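PDB 3MWB: prephenate dehydratase from Arthrobacter aurescens, which probably converts prephenate to phenylpyruvate, with loss of carbon dioxide and water, in L-phenylalanine biosynthesis, and binds L-phenylalanine between subunits. Local coordinates for residues I219-I233 with I249-A263. Sequence-based numbering, arbitrary orientation.
Sequences ILDQFASRGVNLSRI and IDADGHATDSRVADA. With PHE (phenylalanine), chain C.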
ATOM      1  N   ILE A 219      -0.154  -1.776  -9.723  1.00 22.47           N
ATOM      2  CA  ILE A 219       0.026  -1.006 -10.965  1.00 22.09           C
ATOM      3  C   ILE A 219      -0.232   0.491 -10.727  1.00 22.77           C
ATOM      4  O   ILE A 219       0.539   1.362 -11.167  1.00 24.17           O
ATOM      5  CB  ILE A 219      -0.869  -1.578 -12.101  1.00 23.77           C
ATOM      6  CG1 ILE A 219      -0.317  -2.927 -12.581  1.00 24.40           C
ATOM      7  CG2 ILE A 219      -0.969  -0.594 -13.272  1.00 24.29           C
ATOM      8  CD1 ILE A 219      -1.364  -3.815 -13.331  1.00 27.34           C
ATOM      9  N   LEU A 220      -1.291   0.797  -9.992  1.00 23.11           N
ATOM     10  CA  LEU A 220      -1.635   2.192  -9.705  1.00 25.30           C
ATOM     11  C   LEU A 220      -0.602   2.905  -8.816  1.00 24.69           C
ATOM     12  O   LEU A 220      -0.344   4.106  -8.995  1.00 26.37           O
ATOM     13  CB  LEU A 220      -3.040   2.292  -9.128  1.00 28.12           C
ATOM     14  CG  LEU A 220      -4.134   1.896 -10.145  1.00 33.13           C
ATOM     15  CD1 LEU A 220      -5.459   2.509  -9.797  1.00 37.43           C
ATOM     16  CD2 LEU A 220      -3.754   2.297 -11.581  1.00 34.79           C
ATOM     17  N   ASP A 221       0.019   2.148  -7.915  1.00 23.27           N
ATOM     18  CA  ASP A 221       1.043   2.679  -7.031  1.00 24.90           C
ATOM     19  C   ASP A 221       2.234   3.249  -7.797  1.00 24.38           C
ATOM     20  O   ASP A 221       2.873   4.170  -7.306  1.00 25.42           O
ATOM     21  CB  ASP A 221       1.534   1.633  -6.019  1.00 27.10           C
ATOM     22  CG  ASP A 221       2.193   2.270  -4.803  1.00 32.75           C
ATOM     23  OD1 ASP A 221       1.558   3.134  -4.175  1.00 35.70           O
ATOM     24  OD2 ASP A 221       3.349   1.909  -4.467  1.00 39.27           O
ATOM     25  N   GLN A 222       2.518   2.721  -8.992  1.00 20.70           N
ATOM     26  CA  GLN A 222       3.597   3.279  -9.811  1.00 20.93           C
ATOM     27  C   GLN A 222       3.371   4.775 -10.062  1.00 20.27           C
ATOM     28  O   GLN A 222       4.316   5.554  -9.983  1.00 22.19           O
ATOM     29  CB  GLN A 222       3.768   2.524 -11.126  1.00 21.91           C
ATOM     30  CG  GLN A 222       4.096   1.043 -10.975  1.00 23.55           C
ATOM     31  CD  GLN A 222       5.256   0.782 -10.029  1.00 27.89           C
ATOM     32  OE1 GLN A 222       6.328   1.368 -10.154  1.00 23.47           O
ATOM     33  NE2 GLN A 222       5.038  -0.119  -9.074  1.00 30.94           N
ATOM     34  N   PHE A 223       2.119   5.166 -10.315  1.00 19.46           N
ATOM     35  CA  PHE A 223       1.730   6.572 -10.446  1.00 18.96           C
ATOM     36  C   PHE A 223       1.604   7.281  -9.087  1.00 19.39           C
ATOM     37  O   PHE A 223       2.187   8.342  -8.887  1.00 20.12           O
ATOM     38  CB  PHE A 223       0.432   6.702 -11.251  1.00 18.49           C
ATOM     39  CG  PHE A 223       0.561   6.278 -12.703  1.00 19.57           C
ATOM     40  CD1 PHE A 223       1.335   7.012 -13.586  1.00 22.64           C
ATOM     41  CD2 PHE A 223      -0.103   5.156 -13.175  1.00 21.36           C
ATOM     42  CE1 PHE A 223       1.468   6.624 -14.927  1.00 23.96           C
ATOM     43  CE2 PHE A 223       0.020   4.760 -14.498  1.00 23.27           C
ATOM     44  CZ  PHE A 223       0.790   5.500 -15.383  1.00 22.61           C
ATOM     45  N   ALA A 224       0.860   6.688  -8.151  1.00 19.58           N
ATOM     46  CA  ALA A 224       0.565   7.358  -6.886  1.00 20.43           C
ATOM     47  C   ALA A 224       1.814   7.630  -6.044  1.00 21.00           C
ATOM     48  O   ALA A 224       1.951   8.721  -5.491  1.00 21.67           O
ATOM     49  CB  ALA A 224      -0.498   6.581  -6.079  1.00 20.00           C
ATOM     50  N   SER A 225       2.727   6.654  -5.960  1.00 20.94           N
ATOM     51  CA  SER A 225       3.969   6.811  -5.175  1.00 21.46           C
ATOM     52  C   SER A 225       4.945   7.862  -5.746  1.00 21.53           C
ATOM     53  O   SER A 225       5.885   8.243  -5.057  1.00 22.18           O
ATOM     54  CB  SER A 225       4.690   5.461  -5.014  1.00 21.89           C
ATOM     55  OG  SER A 225       5.322   5.082  -6.215  1.00 21.70           O
ATOM     56  N   ARG A 226       4.717   8.302  -6.996  1.00 20.07           N
ATOM     57  CA  ARG A 226       5.544   9.305  -7.647  1.00 20.11           C
ATOM     58  C   ARG A 226       4.779  10.616  -7.909  1.00 20.57           C
ATOM     59  O   ARG A 226       5.179  11.438  -8.732  1.00 20.47           O
ATOM     60  CB  ARG A 226       6.128   8.726  -8.937  1.00 20.00           C
ATOM     61  CG  ARG A 226       7.169   7.593  -8.681  1.00 19.94           C
ATOM     62  CD  ARG A 226       7.509   6.914  -9.973  1.00 20.90           C
ATOM     63  NE  ARG A 226       8.475   5.840  -9.799  1.00 22.93           N
ATOM     64  CZ  ARG A 226       8.186   4.554  -9.617  1.00 24.60           C
ATOM     65  NH1 ARG A 226       6.926   4.145  -9.575  1.00 24.40           N
ATOM     66  NH2 ARG A 226       9.178   3.665  -9.496  1.00 23.57           N
ATOM     67  N   GLY A 227       3.658  10.783  -7.222  1.00 20.44           N
ATOM     68  CA  GLY A 227       2.869  12.011  -7.293  1.00 21.82           C
ATOM     69  C   GLY A 227       2.139  12.232  -8.607  1.00 22.51           C
ATOM     70  O   GLY A 227       1.831  13.377  -8.945  1.00 24.00           O
ATOM     71  N   VAL A 228       1.870  11.155  -9.351  1.00 21.33           N
ATOM     72  CA  VAL A 228       1.209  11.272 -10.636  1.00 21.53           C
ATOM     73  C   VAL A 228      -0.284  11.019 -10.508  1.00 20.71           C
ATOM     74  O   VAL A 228      -0.712   9.886 -10.226  1.00 20.54           O
ATOM     75  CB  VAL A 228       1.788  10.327 -11.713  1.00 21.51           C
ATOM     76  CG1 VAL A 228       1.013  10.521 -12.991  1.00 20.85           C
ATOM     77  CG2 VAL A 228       3.278  10.611 -11.956  1.00 22.34           C
ATOM     78  N   ASN A 229      -1.050  12.087 -10.731  1.00 20.76           N
ATOM     79  CA  ASN A 229      -2.498  12.075 -10.707  1.00 21.39           C
ATOM     80  C   ASN A 229      -3.091  11.390 -11.928  1.00 20.85           C
ATOM     81  O   ASN A 229      -2.627  11.597 -13.076  1.00 19.28           O
ATOM     82  CB  ASN A 229      -3.003  13.518 -10.650  1.00 23.65           C
ATOM     83  CG  ASN A 229      -4.396  13.630 -10.131  1.00 24.70           C
ATOM     84  OD1 ASN A 229      -4.722  13.112  -9.063  1.00 26.19           O
ATOM     85  ND2 ASN A 229      -5.235  14.322 -10.871  1.00 23.68           N
ATOM     86  N   LEU A 230      -4.146  10.604 -11.694  1.00 19.41           N
ATOM     87  CA  LEU A 230      -4.857   9.970 -12.804  1.00 19.85           C
ATOM     88  C   LEU A 230      -6.186  10.652 -13.131  1.00 20.57           C
ATOM     89  O   LEU A 230      -6.867  11.180 -12.236  1.00 22.39           O
ATOM     90  CB  LEU A 230      -5.079   8.479 -12.542  1.00 18.99           C
ATOM     91  CG  LEU A 230      -3.851   7.658 -12.153  1.00 19.23           C
ATOM     92  CD1 LEU A 230      -4.302   6.217 -11.835  1.00 19.87           C
ATOM     93  CD2 LEU A 230      -2.753   7.677 -13.249  1.00 18.29           C
ATOM     94  N   SER A 231      -6.563  10.625 -14.407  1.00 20.42           N
ATOM     95  CA  SER A 231      -7.843  11.198 -14.824  1.00 21.13           C
ATOM     96  C   SER A 231      -8.778  10.156 -15.447  1.00 21.21           C
ATOM     97  O   SER A 231      -9.957  10.444 -15.695  1.00 21.72           O
ATOM     98  CB  SER A 231      -7.611  12.353 -15.795  1.00 22.32           C
ATOM     99  OG  SER A 231      -6.915  11.872 -16.930  1.00 22.25           O
ATOM    100  N   ARG A 232      -8.249   8.956 -15.731  1.00 20.33           N
ATOM    101  CA  ARG A 232      -9.064   7.885 -16.285  1.00 19.56           C
ATOM    102  C   ARG A 232      -8.464   6.531 -15.994  1.00 19.57           C
ATOM    103  O   ARG A 232      -7.261   6.326 -16.147  1.00 18.50           O
ATOM    104  CB  ARG A 232      -9.266   8.040 -17.799  1.00 21.03           C
ATOM    105  CG  ARG A 232     -10.293   7.043 -18.405  1.00 20.39           C
ATOM    106  CD  ARG A 232     -10.445   7.247 -19.922  1.00 20.73           C
ATOM    107  NE  ARG A 232      -9.147   7.030 -20.554  1.00 20.76           N
ATOM    108  CZ  ARG A 232      -8.711   5.857 -20.999  1.00 21.93           C
ATOM    109  NH1 ARG A 232      -9.492   4.782 -20.930  1.00 23.93           N
ATOM    110  NH2 ARG A 232      -7.490   5.753 -21.509  1.00 20.93           N
ATOM    111  N   ILE A 233      -9.308   5.617 -15.515  1.00 20.07           N
ATOM    112  CA  ILE A 233      -8.960   4.186 -15.533  1.00 20.68           C
ATOM    113  C   ILE A 233     -10.166   3.332 -15.940  1.00 22.10           C
ATOM    114  O   ILE A 233     -11.297   3.613 -15.528  1.00 22.35           O
ATOM    115  CB  ILE A 233      -8.407   3.702 -14.198  1.00 21.41           C
ATOM    116  CG1 ILE A 233      -8.190   2.174 -14.243  1.00 23.22           C
ATOM    117  CG2 ILE A 233      -9.333   4.130 -13.045  1.00 20.48           C
ATOM    118  CD1 ILE A 233      -7.645   1.620 -13.029  1.00 25.55           C
ATOM    119  N   ILE A 249      -5.486   3.655 -19.068  1.00 19.88           N
ATOM    120  CA  ILE A 249      -5.207   4.647 -18.023  1.00 19.49           C
ATOM    121  C   ILE A 249      -4.732   5.967 -18.635  1.00 19.47           C
ATOM    122  O   ILE A 249      -3.866   5.972 -19.525  1.00 19.49           O
ATOM    123  CB  ILE A 249      -4.114   4.122 -17.031  1.00 18.94           C
ATOM    124  CG1 ILE A 249      -4.617   2.913 -16.210  1.00 18.43           C
ATOM    125  CG2 ILE A 249      -3.663   5.222 -16.066  1.00 19.90           C
ATOM    126  CD1 ILE A 249      -3.511   2.125 -15.532  1.00 19.16           C
ATOM    127  N   ASP A 250      -5.301   7.081 -18.165  1.00 19.42           N
ATOM    128  CA  ASP A 250      -4.756   8.421 -18.482  1.00 19.45           C
ATOM    129  C   ASP A 250      -4.151   9.000 -17.219  1.00 19.55           C
ATOM    130  O   ASP A 250      -4.818   9.031 -16.164  1.00 19.84           O
ATOM    131  CB  ASP A 250      -5.836   9.398 -19.001  1.00 19.21           C
ATOM    132  CG  ASP A 250      -6.534   8.914 -20.286  1.00 20.58           C
ATOM    133  OD1 ASP A 250      -5.950   8.108 -21.059  1.00 20.64           O
ATOM    134  OD2 ASP A 250      -7.678   9.365 -20.535  1.00 18.11           O
ATOM    135  N   ALA A 251      -2.888   9.434 -17.313  1.00 19.57           N
ATOM    136  CA  ALA A 251      -2.193  10.123 -16.213  1.00 19.25           C
ATOM    137  C   ALA A 251      -1.933  11.574 -16.567  1.00 20.31           C
ATOM    138  O   ALA A 251      -1.790  11.911 -17.765  1.00 20.65           O
ATOM    139  CB  ALA A 251      -0.875   9.415 -15.899  1.00 19.82           C
ATOM    140  N   ASP A 252      -1.898  12.438 -15.551  1.00 20.12           N
ATOM    141  CA  ASP A 252      -1.434  13.835 -15.703  1.00 21.02           C
ATOM    142  C   ASP A 252       0.070  13.838 -15.865  1.00 20.89           C
ATOM    143  O   ASP A 252       0.795  13.297 -15.014  1.00 21.07           O
ATOM    144  CB  ASP A 252      -1.726  14.652 -14.453  1.00 22.01           C
ATOM    145  CG  ASP A 252      -3.200  14.930 -14.248  1.00 25.03           C
ATOM    146  OD1 ASP A 252      -4.015  14.607 -15.152  1.00 28.50           O
ATOM    147  OD2 ASP A 252      -3.542  15.507 -13.180  1.00 27.61           O
ATOM    148  N   GLY A 253       0.562  14.444 -16.937  1.00 20.09           N
ATOM    149  CA  GLY A 253       1.982  14.516 -17.122  1.00 19.64           C
ATOM    150  C   GLY A 253       2.463  14.155 -18.500  1.00 20.14           C
ATOM    151  O   GLY A 253       1.710  13.665 -19.360  1.00 19.39           O
ATOM    152  N   HIS A 254       3.747  14.385 -18.703  1.00 19.90           N
ATOM    153  CA  HIS A 254       4.380  14.104 -19.985  1.00 20.56           C
ATOM    154  C   HIS A 254       5.471  13.061 -19.744  1.00 20.27           C
ATOM    155  O   HIS A 254       6.146  13.104 -18.717  1.00 19.63           O
ATOM    156  CB  HIS A 254       4.997  15.379 -20.494  1.00 20.17           C
ATOM    157  CG  HIS A 254       5.575  15.269 -21.865  1.00 21.50           C
ATOM    158  ND1 HIS A 254       4.897  15.678 -22.989  1.00 23.33           N
ATOM    159  CD2 HIS A 254       6.787  14.846 -22.290  1.00 22.12           C
ATOM    160  CE1 HIS A 254       5.666  15.510 -24.053  1.00 21.77           C
ATOM    161  NE2 HIS A 254       6.818  15.002 -23.654  1.00 23.73           N
ATOM    162  N   ALA A 255       5.647  12.137 -20.694  1.00 21.24           N
ATOM    163  CA  ALA A 255       6.619  11.042 -20.556  1.00 21.79           C
ATOM    164  C   ALA A 255       8.028  11.502 -20.134  1.00 22.66           C
ATOM    165  O   ALA A 255       8.729  10.765 -19.437  1.00 22.85           O
ATOM    166  CB  ALA A 255       6.691  10.226 -21.838  1.00 23.54           C
ATOM    167  N   THR A 256       8.441  12.698 -20.564  1.00 23.32           N
ATOM    168  CA  THR A 256       9.764  13.247 -20.196  1.00 23.78           C
ATOM    169  C   THR A 256       9.885  13.777 -18.760  1.00 23.50           C
ATOM    170  O   THR A 256      10.994  13.825 -18.222  1.00 25.12           O
ATOM    171  CB  THR A 256      10.232  14.349 -21.144  1.00 24.30           C
ATOM    172  OG1 THR A 256       9.397  15.497 -21.002  1.00 23.72           O
ATOM    173  CG2 THR A 256      10.224  13.838 -22.570  1.00 25.25           C
ATOM    174  N   ASP A 257       8.782  14.205 -18.156  1.00 22.26           N
ATOM    175  CA  ASP A 257       8.780  14.539 -16.729  1.00 21.48           C
ATOM    176  C   ASP A 257       9.379  13.362 -15.965  1.00 20.76           C
ATOM    177  O   ASP A 257       8.995  12.211 -16.194  1.00 19.79           O
ATOM    178  CB  ASP A 257       7.365  14.777 -16.236  1.00 21.15           C
ATOM    179  CG  ASP A 257       6.679  15.928 -16.957  1.00 23.18           C
ATOM    180  OD1 ASP A 257       7.364  16.881 -17.367  1.00 25.32           O
ATOM    181  OD2 ASP A 257       5.457  15.867 -17.117  1.00 21.35           O
ATOM    182  N   SER A 258      10.305  13.652 -15.054  1.00 20.48           N
ATOM    183  CA  SER A 258      11.065  12.588 -14.390  1.00 20.63           C
ATOM    184  C   SER A 258      10.151  11.617 -13.640  1.00 20.33           C
ATOM    185  O   SER A 258      10.394  10.410 -13.667  1.00 20.27           O
ATOM    186  CB  SER A 258      12.117  13.168 -13.449  1.00 19.90           C
ATOM    187  OG  SER A 258      13.061  13.957 -14.156  1.00 20.82           O
ATOM    188  N   ARG A 259       9.100  12.134 -12.998  1.00 19.82           N
ATOM    189  CA  ARG A 259       8.205  11.273 -12.217  1.00 19.52           C
ATOM    190  C   ARG A 259       7.404  10.343 -13.132  1.00 19.66           C
ATOM    191  O   ARG A 259       7.031   9.260 -12.735  1.00 19.44           O
ATOM    192  CB  ARG A 259       7.250  12.091 -11.317  1.00 19.07           C
ATOM    193  CG  ARG A 259       6.295  12.976 -12.110  1.00 19.05           C
ATOM    194  CD  ARG A 259       5.564  14.017 -11.227  1.00 18.78           C
ATOM    195  NE  ARG A 259       4.603  14.774 -12.044  1.00 21.00           N
ATOM    196  CZ  ARG A 259       4.919  15.776 -12.868  1.00 23.01           C
ATOM    197  NH1 ARG A 259       6.176  16.195 -12.983  1.00 22.52           N
ATOM    198  NH2 ARG A 259       3.964  16.391 -13.575  1.00 22.73           N
ATOM    199  N   VAL A 260       7.172  10.776 -14.369  1.00 19.84           N
ATOM    200  CA  VAL A 260       6.374  10.007 -15.303  1.00 19.58           C
ATOM    201  C   VAL A 260       7.229   8.929 -15.951  1.00 19.74           C
ATOM    202  O   VAL A 260       6.797   7.790 -16.041  1.00 20.24           O
ATOM    203  CB  VAL A 260       5.689  10.902 -16.368  1.00 18.68           C
ATOM    204  CG1 VAL A 260       4.897  10.040 -17.375  1.00 20.02           C
ATOM    205  CG2 VAL A 260       4.756  11.958 -15.696  1.00 20.15           C
ATOM    206  N   ALA A 261       8.419   9.303 -16.429  1.00 20.35           N
ATOM    207  CA  ALA A 261       9.370   8.337 -16.950  1.00 21.08           C
ATOM    208  C   ALA A 261       9.637   7.273 -15.904  1.00 21.52           C
ATOM    209  O   ALA A 261       9.698   6.084 -16.233  1.00 22.20           O
ATOM    210  CB  ALA A 261      10.697   9.010 -17.390  1.00 20.77           C
ATOM    211  N   ASP A 262       9.822   7.698 -14.661  1.00 21.98           N
ATOM    212  CA  ASP A 262      10.066   6.750 -13.585  1.00 23.44           C
ATOM    213  C   ASP A 262       8.886   5.793 -13.391  1.00 21.74           C
ATOM    214  O   ASP A 262       9.084   4.582 -13.302  1.00 22.01           O
ATOM    215  CB  ASP A 262      10.418   7.468 -12.283  1.00 25.30           C
ATOM    216  CG  ASP A 262      11.309   6.631 -11.390  1.00 29.31           C
ATOM    217  OD1 ASP A 262      12.426   6.272 -11.846  1.00 29.94           O
ATOM    218  OD2 ASP A 262      10.899   6.345 -10.232  1.00 30.28           O
ATOM    219  N   ALA A 263       7.667   6.335 -13.360  1.00 21.12           N
ATOM    220  CA  ALA A 263       6.441   5.524 -13.285  1.00 19.91           C
ATOM    221  C   ALA A 263       6.321   4.554 -14.450  1.00 18.94           C
ATOM    222  O   ALA A 263       5.994   3.401 -14.237  1.00 18.45           O
ATOM    223  CB  ALA A 263       5.190   6.414 -13.202  1.00 20.07           C
TER
HETATM  224  N   PHE C 311      -6.839  11.446  -9.592  1.00 21.42           N
HETATM  225  CA  PHE C 311      -7.064  10.447  -8.479  1.00 20.49           C
HETATM  226  C   PHE C 311      -5.924   9.443  -8.422  1.00 20.27           C
HETATM  227  O   PHE C 311      -5.994   8.441  -7.660  1.00 20.21           O
HETATM  228  CB  PHE C 311      -8.433   9.717  -8.608  1.00 20.73           C
HETATM  229  CG  PHE C 311      -8.705   9.117  -9.982  1.00 21.54           C
HETATM  230  CD1 PHE C 311      -8.063   7.933 -10.397  1.00 18.65           C
HETATM  231  CD2 PHE C 311      -9.624   9.737 -10.854  1.00 21.37           C
HETATM  232  CE1 PHE C 311      -8.305   7.383 -11.656  1.00 20.14           C
HETATM  233  CE2 PHE C 311      -9.888   9.191 -12.124  1.00 22.12           C
HETATM  234  CZ  PHE C 311      -9.221   8.001 -12.524  1.00 21.58           C
HETATM  235  OXT PHE C 311      -4.941   9.596  -9.184  1.00 19.60           O
HETATM  236  O   HOH W   1      -8.453  11.612 -19.306  1.00 20.88           O
HETATM  237  O   HOH W   2      -4.624  13.251 -17.192  1.00 33.28           O
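Arg232 grips Asp250 in a side-on salt bridge, Arg232 NE meeting Asp250 OD2 and Arg232 NH2 meeting Asp250 OD1, each at 2.8 Å. The planes stand 62° apart, and both oxygens are met from above the carboxylate plane. A bend at chi3 (60°) folds the arginine back to its cross-strand partner. Ser231 and Arg232 both face Asp250, a classic beta bulge. On the other face of the sheet Leu230 CD2 lies 3.5 Å above the Phe223 ring, toward its rim, while Phe223 CE1 and CD1 reach Ala251 CB and Ala263 CB; small alanines let the ring settle close. This is helix-on-sheet packing of an ACT domain, whose hairpin also binds phenylalanine: Asn229 OD1 and Leu230 O accept from the ligand N, Leu230 N donates to OXT, and a second subunit completes the pocket. Asn229 ND2 reaches Asp252 OD2. Where a Schellman motif ends helix 215-224, with Gly227 at C-prime (a positive phi there suits glycine), Arg226 ties that end to helix 258-270. Arg226 NE makes a nearly straight (165°) salt bridge to Asp262 OD2 on its anti side, somewhat out of the carboxylate plane; Arg226 NH1 bonds Gln222 O and OE1. A leucine here would probably leave Asp262 without this mate and the Gln222 amide freer to turn.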